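Local coordinates for putative S-adenosyl-L-methionine-dependent Methyltransferase (Methanococcus maripaludis, PDB 3DLC), which binds S-adenosylmethionine and probably transfers its methyl group to another molecule, perhaps a sterol, at residues I31-I36 with S58-K63; T129-I134 with F207-S212; N188-I193 with Y198-G203. All coordinates share one frame; numbering follows the deposited sequence.

Contact 1. Residues I31-I36 with S58-K63; sequences IIAENI and SIALAK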
loop_
_atom_site.group_PDB
_atom_site.type_symbol
_atom_site.label_atom_id
_atom_site.label_comp_id
_atom_site.label_asym_id
_atom_site.label_seq_id
_atom_site.Cartn_x
_atom_site.Cartn_y
_atom_site.Cartn_z
ATOM N N ILE A 31 6.619 10.475 -5.797
ATOM C CA ILE A 31 5.914 10.428 -7.080
ATOM C C ILE A 31 4.537 9.763 -6.897
ATOM O O ILE A 31 3.532 10.250 -7.403
ATOM C CB ILE A 31 6.744 9.699 -8.166
ATOM C CG1 ILE A 31 8.015 10.513 -8.496
ATOM C CG2 ILE A 31 5.927 9.413 -9.422
ATOM C CD1 ILE A 31 7.750 11.858 -9.141
ATOM N N ILE A 32 4.504 8.639 -6.200
ATOM C CA ILE A 32 3.249 7.954 -5.976
ATOM C C ILE A 32 2.327 8.849 -5.153
ATOM O O ILE A 32 1.116 8.952 -5.440
ATOM C CB ILE A 32 3.469 6.595 -5.316
ATOM C CG1 ILE A 32 4.191 5.647 -6.305
ATOM C CG2 ILE A 32 2.133 5.987 -4.881
ATOM C CD1 ILE A 32 4.710 4.347 -5.685
ATOM N N ALA A 33 2.847 9.487 -4.111
ATOM C CA ALA A 33 2.034 10.408 -3.317
ATOM C C ALA A 33 1.446 11.523 -4.162
ATOM O O ALA A 33 0.275 11.864 -4.062
ATOM C CB ALA A 33 2.864 10.969 -2.151
ATOM N N GLU A 34 2.271 12.088 -5.033
ATOM C CA GLU A 34 1.825 13.133 -5.926
ATOM C C GLU A 34 0.761 12.611 -6.874
ATOM O O GLU A 34 -0.245 13.285 -7.136
ATOM C CB GLU A 34 3.032 13.677 -6.693
ATOM C CG GLU A 34 2.709 14.701 -7.730
ATOM C CD GLU A 34 3.940 15.263 -8.390
ATOM O OE1 GLU A 34 4.811 14.522 -8.847
ATOM O OE2 GLU A 34 4.027 16.474 -8.420
ATOM N N ASN A 35 0.953 11.403 -7.394
ATOM C CA ASN A 35 -0.028 10.796 -8.281
ATOM C C ASN A 35 -1.383 10.677 -7.571
ATOM O O ASN A 35 -2.436 10.966 -8.172
ATOM C CB ASN A 35 0.402 9.405 -8.749
ATOM C CG ASN A 35 1.537 9.435 -9.735
ATOM O OD1 ASN A 35 1.824 10.482 -10.326
ATOM N ND2 ASN A 35 2.158 8.274 -9.954
ATOM N N ILE A 36 -1.366 10.256 -6.298
ATOM C CA ILE A 36 -2.582 10.056 -5.536
ATOM C C ILE A 36 -3.278 11.400 -5.283
ATOM O O ILE A 36 -4.510 11.536 -5.450
ATOM C CB ILE A 36 -2.264 9.335 -4.209
ATOM C CG1 ILE A 36 -1.805 7.902 -4.491
ATOM C CG2 ILE A 36 -3.462 9.391 -3.246
ATOM C CD1 ILE A 36 -1.073 7.276 -3.293
ATOM N N SER A 58 3.678 6.607 3.622
ATOM C CA SER A 58 3.030 7.478 4.600
ATOM C C SER A 58 3.827 8.775 4.792
ATOM O O SER A 58 3.268 9.868 4.889
ATOM C CB SER A 58 2.848 6.775 5.941
ATOM O OG SER A 58 1.824 5.799 5.906
ATOM N N ILE A 59 5.144 8.635 4.927
ATOM C CA ILE A 59 6.023 9.797 5.087
ATOM C C ILE A 59 5.905 10.732 3.854
ATOM O O ILE A 59 5.739 11.949 4.018
ATOM C CB ILE A 59 7.476 9.360 5.371
ATOM C CG1 ILE A 59 7.563 8.727 6.785
ATOM C CG2 ILE A 59 8.422 10.513 5.150
ATOM C CD1 ILE A 59 8.890 8.034 7.064
ATOM N N ALA A 60 5.916 10.167 2.652
ATOM C CA ALA A 60 5.820 10.986 1.463
ATOM C C ALA A 60 4.477 11.709 1.395
ATOM O O ALA A 60 4.405 12.889 1.070
ATOM C CB ALA A 60 6.045 10.118 0.221
ATOM N N LEU A 61 3.404 11.009 1.735
ATOM C CA LEU A 61 2.072 11.632 1.746
ATOM C C LEU A 61 1.984 12.746 2.779
ATOM O O LEU A 61 1.414 13.808 2.521
ATOM C CB LEU A 61 0.961 10.588 1.969
ATOM C CG LEU A 61 0.515 9.787 0.762
ATOM C CD1 LEU A 61 -0.238 8.519 1.211
ATOM C CD2 LEU A 61 -0.366 10.626 -0.177
ATOM N N ALA A 62 2.545 12.507 3.962
ATOM C CA ALA A 62 2.516 13.535 5.015
ATOM C C ALA A 62 3.198 14.813 4.550
ATOM O O ALA A 62 2.755 15.924 4.834
ATOM C CB ALA A 62 3.162 12.997 6.290
ATOM N N LYS A 63 4.301 14.664 3.834
ATOM C CA LYS A 63 5.063 15.832 3.405
ATOM C C LYS A 63 4.379 16.649 2.316
ATOM O O LYS A 63 4.705 17.819 2.140
ATOM C CB LYS A 63 6.449 15.405 2.932
ATOM C CG LYS A 63 7.356 14.905 4.054
ATOM C CD LYS A 63 8.676 14.441 3.477
ATOM C CE LYS A 63 9.637 13.917 4.524
ATOM N NZ LYS A 63 10.832 13.318 3.839
#
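Asn-35 N to Ile-31 O, at 2.8 Å, is the shortest backbone hydrogen bond within the two segments, and it runs inside the helix that carries Ala-33 rather than across to Ala-60 and Leu-61, which that alanine touches. The contact is close helix-helix packing on one face of the Rossmann-like methyltransferase sheet: Ile-36 of helix 28-40 and Leu-61 of helix 56-64 both rest on Val-116 of strand 112-118. How near the backbones come is measured by CA of Ala-33 and CA of Leu-61, 5.2 Å apart, a spacing that suits side chains as small as the two alanines. The methyl of Ala-33 points at the second helix and meets it at several atoms, CB lying 4.1 Å from Ala-60 CB and 3.9 Å from Leu-61 N. Leu-61 has CG anti to its own carbonyl carbon (chi1 -81°), and this turns the branch end back toward the first helix although its CB does not aim there. A second conformer of Leu-61 is deposited, so the exact place of its methyls is less certain than that of the alanines. Tyr-29, which binds S-adenosylmethionine, has its side chain about 4 Å from that of Ala-60, although the bound ligand is about 10 Å from the same alanine side chain. In the conformer described, Leu-61 CD2 lies 3.8 Å from Ala-33 CB and 4.0 Å from Ala-33 CA.

Contact 2. Residues T129-I134 with F207-S212; sequences TAFREI and FWIIIS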
loop_
_atom_site.group_PDB
_atom_site.type_symbol
_atom_site.label_atom_id
_atom_site.label_comp_id
_atom_site.label_asym_id
_atom_site.label_seq_id
_atom_site.Cartn_x
_atom_site.Cartn_y
_atom_site.Cartn_z
ATOM N N THR A 129 -11.953 -11.408 2.181
ATOM C CA THR A 129 -12.099 -10.853 3.508
ATOM C C THR A 129 -11.367 -9.519 3.628
ATOM O O THR A 129 -11.880 -8.560 4.224
ATOM C CB THR A 129 -11.611 -11.845 4.570
ATOM O OG1 THR A 129 -12.449 -12.999 4.511
ATOM C CG2 THR A 129 -11.605 -11.249 5.980
ATOM N N ALA A 130 -10.170 -9.451 3.069
ATOM C CA ALA A 130 -9.380 -8.213 3.122
ATOM C C ALA A 130 -10.155 -7.060 2.477
ATOM O O ALA A 130 -10.235 -5.981 3.033
ATOM C CB ALA A 130 -8.049 -8.405 2.421
ATOM N N PHE A 131 -10.713 -7.290 1.287
ATOM C CA PHE A 131 -11.453 -6.231 0.609
ATOM C C PHE A 131 -12.777 -5.874 1.250
ATOM O O PHE A 131 -13.190 -4.735 1.198
ATOM C CB PHE A 131 -11.529 -6.475 -0.897
ATOM C CG PHE A 131 -10.262 -6.025 -1.594
ATOM C CD1 PHE A 131 -10.078 -4.692 -1.938
ATOM C CD2 PHE A 131 -9.204 -6.901 -1.783
ATOM C CE1 PHE A 131 -8.890 -4.274 -2.494
ATOM C CE2 PHE A 131 -8.016 -6.476 -2.340
ATOM C CZ PHE A 131 -7.862 -5.164 -2.687
ATOM N N ARG A 132 -13.426 -6.818 1.915
ATOM C CA ARG A 132 -14.598 -6.476 2.731
ATOM C C ARG A 132 -14.210 -5.552 3.874
ATOM O O ARG A 132 -14.943 -4.614 4.200
ATOM C CB ARG A 132 -15.308 -7.732 3.235
ATOM C CG ARG A 132 -16.137 -8.406 2.131
ATOM C CD ARG A 132 -16.928 -9.600 2.689
ATOM N NE ARG A 132 -17.989 -9.997 1.782
ATOM C CZ ARG A 132 -17.839 -10.805 0.766
ATOM N NH1 ARG A 132 -16.731 -11.480 0.584
ATOM N NH2 ARG A 132 -18.843 -10.966 -0.090
ATOM N N GLU A 133 -13.060 -5.820 4.494
ATOM C CA GLU A 133 -12.590 -4.932 5.580
ATOM C C GLU A 133 -12.240 -3.533 5.066
ATOM O O GLU A 133 -12.549 -2.518 5.682
ATOM C CB GLU A 133 -11.388 -5.563 6.308
ATOM C CG GLU A 133 -11.786 -6.586 7.325
ATOM C CD GLU A 133 -12.473 -5.904 8.495
ATOM O OE1 GLU A 133 -11.770 -5.318 9.359
ATOM O OE2 GLU A 133 -13.718 -5.902 8.533
ATOM N N ILE A 134 -11.544 -3.485 3.932
ATOM C CA ILE A 134 -11.201 -2.224 3.294
ATOM C C ILE A 134 -12.468 -1.433 3.011
ATOM O O ILE A 134 -12.558 -0.235 3.281
ATOM C CB ILE A 134 -10.374 -2.481 2.030
ATOM C CG1 ILE A 134 -8.981 -2.961 2.461
ATOM C CG2 ILE A 134 -10.286 -1.250 1.128
ATOM C CD1 ILE A 134 -8.163 -3.640 1.350
ATOM N N PHE A 207 0.112 -0.954 -11.017
ATOM C CA PHE A 207 -1.176 -1.674 -10.941
ATOM C C PHE A 207 -1.879 -1.135 -9.702
ATOM O O PHE A 207 -1.320 -1.215 -8.608
ATOM C CB PHE A 207 -0.928 -3.171 -10.775
ATOM C CG PHE A 207 -2.155 -3.929 -10.307
ATOM C CD1 PHE A 207 -3.178 -4.250 -11.177
ATOM C CD2 PHE A 207 -2.318 -4.269 -8.998
ATOM C CE1 PHE A 207 -4.302 -4.908 -10.719
ATOM C CE2 PHE A 207 -3.458 -4.946 -8.547
ATOM C CZ PHE A 207 -4.422 -5.252 -9.410
ATOM N N TRP A 208 -3.107 -0.614 -9.840
ATOM C CA TRP A 208 -3.790 0.006 -8.697
ATOM C C TRP A 208 -5.288 -0.241 -8.762
ATOM O O TRP A 208 -5.925 -0.077 -9.800
ATOM C CB TRP A 208 -3.510 1.505 -8.633
ATOM C CG TRP A 208 -2.035 1.813 -8.594
ATOM C CD1 TRP A 208 -1.231 2.110 -9.655
ATOM C CD2 TRP A 208 -1.188 1.783 -7.455
ATOM N NE1 TRP A 208 0.060 2.281 -9.233
ATOM C CE2 TRP A 208 0.115 2.086 -7.884
ATOM C CE3 TRP A 208 -1.403 1.535 -6.104
ATOM C CZ2 TRP A 208 1.197 2.172 -6.995
ATOM C CZ3 TRP A 208 -0.323 1.627 -5.210
ATOM C CH2 TRP A 208 0.948 1.936 -5.672
ATOM N N ILE A 209 -5.832 -0.606 -7.598
ATOM C CA ILE A 209 -7.247 -0.849 -7.373
ATOM C C ILE A 209 -7.839 0.384 -6.721
ATOM O O ILE A 209 -7.430 0.774 -5.628
ATOM C CB ILE A 209 -7.421 -2.087 -6.482
ATOM C CG1 ILE A 209 -6.829 -3.345 -7.137
ATOM C CG2 ILE A 209 -8.888 -2.274 -6.109
ATOM C CD1 ILE A 209 -6.546 -4.486 -6.149
ATOM N N ILE A 210 -8.823 0.969 -7.402
ATOM C CA ILE A 210 -9.406 2.255 -7.019
ATOM C C ILE A 210 -10.914 2.119 -6.830
ATOM O O ILE A 210 -11.726 2.234 -7.765
ATOM C CB ILE A 210 -9.104 3.320 -8.103
ATOM C CG1 ILE A 210 -7.597 3.427 -8.325
ATOM C CG2 ILE A 210 -9.705 4.676 -7.722
ATOM C CD1 ILE A 210 -7.162 4.296 -9.486
ATOM N N ILE A 211 -11.286 1.828 -5.597
ATOM C CA ILE A 211 -12.671 1.657 -5.210
ATOM C C ILE A 211 -13.219 3.008 -4.795
ATOM O O ILE A 211 -12.564 3.771 -4.106
ATOM C CB ILE A 211 -12.775 0.667 -4.041
ATOM C CG1 ILE A 211 -12.302 -0.730 -4.488
ATOM C CG2 ILE A 211 -14.200 0.616 -3.476
ATOM C CD1 ILE A 211 -11.885 -1.644 -3.328
ATOM N N SER A 212 -14.470 3.256 -5.168
ATOM C CA SER A 212 -15.216 4.413 -4.714
ATOM C C SER A 212 -16.393 3.942 -3.916
ATOM O O SER A 212 -17.241 3.278 -4.467
ATOM C CB SER A 212 -15.792 5.188 -5.877
ATOM O OG SER A 212 -14.797 5.829 -6.605
#
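Phe-131 drives its ring from helix 127-137 against Ile-209 and Ile-211, two residues apart on strand 206-211 and therefore on the same face of the methyltransferase sheet. The tight part is confined to three side chains. Ile-211 CD1 comes in at the ring's edge, near its plane, 3.8 Å from Phe-131 CD1. Ile-209 reaches the far end of the ring obliquely, its CD1 3.8 Å from Phe-131 CZ, while its branch methyl CG2 lies 4.1 Å from Phe-131 CE1. Both isoleucines hold CG1 anti to the carbonyl carbon (chi1 -61° and -64°), which carries the long branches out to the ring. One ring face is taken by Ile-134 of the same helix, whose CD1 stands 3.9 Å above the ring plane of Phe-131, toward the rim. Leu-190 and Ile-193 of helix 180-193 also pack on this phenylalanine. The solvent side of helix 127-137 is polar: Arg-132, exposed and not touching the strand, forms a salt bridge with Glu-192. Since no hydrogen bond joins the two segments, helix and strand are held here by apolar packing alone, with shape rather than bond direction setting the fit.

Contact 3. Residues N188-I193 with Y198-G203; sequences NVLDEI and YEIILG. Unlike the reference sequence in segment 198-203: Gly-203 (reference Glu).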
loop_
_atom_site.group_PDB
_atom_site.type_symbol
_atom_site.label_atom_id
_atom_site.label_comp_id
_atom_site.label_asym_id
_atom_site.label_seq_id
_atom_site.Cartn_x
_atom_site.Cartn_y
_atom_site.Cartn_z
ATOM N N ASN A 188 -12.503 -9.953 -10.162
ATOM C CA ASN A 188 -13.371 -11.036 -9.684
ATOM C C ASN A 188 -13.645 -10.954 -8.183
ATOM O O ASN A 188 -14.766 -11.177 -7.726
ATOM C CB ASN A 188 -12.796 -12.398 -10.037
ATOM C CG ASN A 188 -12.802 -12.678 -11.533
ATOM O OD1 ASN A 188 -13.517 -12.029 -12.291
ATOM N ND2 ASN A 188 -11.986 -13.632 -11.968
ATOM N N VAL A 189 -12.646 -10.551 -7.413
ATOM C CA VAL A 189 -12.825 -10.376 -5.979
ATOM C C VAL A 189 -13.839 -9.283 -5.664
ATOM O O VAL A 189 -14.775 -9.458 -4.869
ATOM C CB VAL A 189 -11.477 -10.028 -5.278
ATOM C CG1 VAL A 189 -11.679 -9.640 -3.807
ATOM C CG2 VAL A 189 -10.469 -11.181 -5.385
ATOM N N LEU A 190 -13.687 -8.125 -6.300
ATOM C CA LEU A 190 -14.576 -7.001 -6.050
ATOM C C LEU A 190 -15.981 -7.334 -6.527
ATOM O O LEU A 190 -16.969 -6.928 -5.914
ATOM C CB LEU A 190 -14.056 -5.728 -6.733
ATOM C CG LEU A 190 -12.666 -5.248 -6.251
ATOM C CD1 LEU A 190 -12.419 -3.870 -6.827
ATOM C CD2 LEU A 190 -12.517 -5.221 -4.711
ATOM N N ASP A 191 -16.083 -8.080 -7.622
ATOM C CA ASP A 191 -17.397 -8.429 -8.166
ATOM C C ASP A 191 -18.124 -9.402 -7.245
ATOM O O ASP A 191 -19.348 -9.319 -7.109
ATOM C CB ASP A 191 -17.254 -8.950 -9.583
ATOM C CG ASP A 191 -16.808 -7.877 -10.569
ATOM O OD1 ASP A 191 -16.853 -6.666 -10.247
ATOM O OD2 ASP A 191 -16.433 -8.269 -11.683
ATOM N N GLU A 192 -17.398 -10.311 -6.605
ATOM C CA GLU A 192 -18.043 -11.237 -5.647
ATOM C C GLU A 192 -18.572 -10.445 -4.449
ATOM O O GLU A 192 -19.642 -10.783 -3.908
ATOM C CB GLU A 192 -17.086 -12.327 -5.197
ATOM C CG GLU A 192 -17.699 -13.334 -4.184
ATOM C CD GLU A 192 -17.697 -12.925 -2.683
ATOM O OE1 GLU A 192 -16.731 -12.327 -2.192
ATOM O OE2 GLU A 192 -18.668 -13.282 -1.934
ATOM N N ILE A 193 -17.876 -9.407 -4.008
ATOM C CA ILE A 193 -18.340 -8.552 -2.910
ATOM C C ILE A 193 -19.544 -7.746 -3.328
ATOM O O ILE A 193 -20.428 -7.465 -2.528
ATOM C CB ILE A 193 -17.200 -7.658 -2.379
ATOM C CG1 ILE A 193 -16.111 -8.538 -1.757
ATOM C CG2 ILE A 193 -17.730 -6.643 -1.355
ATOM C CD1 ILE A 193 -14.790 -7.800 -1.520
ATOM N N TYR A 198 -15.872 1.033 -9.211
ATOM C CA TYR A 198 -14.409 0.943 -9.092
ATOM C C TYR A 198 -13.745 1.074 -10.448
ATOM O O TYR A 198 -14.367 0.907 -11.499
ATOM C CB TYR A 198 -13.961 -0.378 -8.400
ATOM C CG TYR A 198 -14.238 -1.664 -9.177
ATOM C CD1 TYR A 198 -13.487 -2.019 -10.276
ATOM C CD2 TYR A 198 -15.219 -2.540 -8.788
ATOM C CE1 TYR A 198 -13.727 -3.206 -10.975
ATOM C CE2 TYR A 198 -15.478 -3.716 -9.481
ATOM C CZ TYR A 198 -14.711 -4.060 -10.558
ATOM O OH TYR A 198 -14.954 -5.191 -11.312
ATOM N N GLU A 199 -12.449 1.361 -10.381
ATOM C CA GLU A 199 -11.547 1.248 -11.495
ATOM C C GLU A 199 -10.374 0.371 -11.048
ATOM O O GLU A 199 -9.924 0.486 -9.913
ATOM C CB GLU A 199 -10.917 2.605 -11.865
ATOM C CG GLU A 199 -11.859 3.701 -12.243
ATOM C CD GLU A 199 -11.190 5.059 -12.129
ATOM O OE1 GLU A 199 -10.816 5.399 -10.980
ATOM O OE2 GLU A 199 -11.024 5.734 -13.152
ATOM N N ILE A 200 -9.884 -0.489 -11.917
ATOM C CA ILE A 200 -8.621 -1.211 -11.680
ATOM C C ILE A 200 -7.766 -0.829 -12.856
ATOM O O ILE A 200 -8.153 -1.066 -13.996
ATOM C CB ILE A 200 -8.780 -2.709 -11.532
ATOM C CG1 ILE A 200 -9.723 -3.047 -10.373
ATOM C CG2 ILE A 200 -7.438 -3.354 -11.298
ATOM C CD1 ILE A 200 -10.029 -4.536 -10.226
ATOM N N ILE A 201 -6.620 -0.226 -12.586
ATOM C CA ILE A 201 -5.747 0.336 -13.625
ATOM C C ILE A 201 -4.412 -0.370 -13.697
ATOM O O ILE A 201 -3.894 -0.899 -12.696
ATOM C CB ILE A 201 -5.451 1.852 -13.424
ATOM C CG1 ILE A 201 -4.648 2.110 -12.160
ATOM C CG2 ILE A 201 -6.756 2.699 -13.427
ATOM C CD1 ILE A 201 -4.231 3.554 -12.076
ATOM N N LEU A 202 -3.841 -0.351 -14.887
ATOM C CA LEU A 202 -2.524 -0.893 -15.136
ATOM C C LEU A 202 -1.861 -0.015 -16.174
ATOM O O LEU A 202 -2.362 0.143 -17.266
ATOM C CB LEU A 202 -2.631 -2.343 -15.601
ATOM C CG LEU A 202 -1.365 -3.033 -16.015
ATOM C CD1 LEU A 202 -0.410 -3.199 -14.867
ATOM C CD2 LEU A 202 -1.726 -4.390 -16.660
ATOM N N GLY A 203 -0.728 0.553 -15.806
ATOM C CA GLY A 203 0.008 1.401 -16.707
ATOM C C GLY A 203 1.386 1.698 -16.192
ATOM O O GLY A 203 1.901 1.001 -15.327
#
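The helix-to-edge-strand unit at the end of this Rossmann-like methyltransferase sheet, helix 180-193 followed by outermost strand 198-203, is joined where Leu-190 and Asp-191 meet Tyr-198. The short segments run antiparallel, at 170° with axes 10.7 Å apart and only four residues between them. Tyr-198 is gripped in two ways. Its OH donates to Asp-191 OD1 at 2.6 Å, reaching the syn side of the carboxylate but 31° out of its plane, while OD1 itself lies in the plane of the ring, at its edge. Over one ring face sits Leu-190 CD1, 3.8 Å from the centroid of the Tyr-198 ring and close to the ring normal, a CH-pi contact; Leu-190 CB approaches CE2 of Tyr-198 at 3.7 Å. The tyrosine CG stands between its backbone N and carbonyl carbon (chi1 67°), a torsion that sends the ring across toward the helix and brings OH to Asp-191. A phenylalanine at this position would probably leave Asp-191 without its hydrogen-bond donor and its carboxylate set free to turn. Further inside, Leu-190 also packs on Ile-209 of the neighbouring strand, and the methyl that covers the tyrosine reaches the next inward-facing strand residue, Leu-190 CD1 to Ile-200 CD1 at 4.2 Å.

Overall arrangement
Contacts 1 and 2 are buried and purely apolar, whereas contact 3, centred about 16 Å from the centre of the chain, is partly exposed and adds a charged acceptor to its packing. Contacts 2 and 3 are neighbours, their centres about 8 Å apart: strands 206-211 and 198-203 form an antiparallel pair in which Ile-210 N probably bonds to Glu-199 O at 2.8 Å, and helices 127-137 and 180-193 pack together on one face of that pair. Contact 1 lies farther off, about 19 Å from contact 2 between centres, and pairs helix with helix instead of helix with strand. Ile-32 CG2 and Trp-208 CH2 nevertheless touch at 4.3 Å, joining the first helix of contact 1 to the strand of contact 2 on the sheet face opposite to Ile-209.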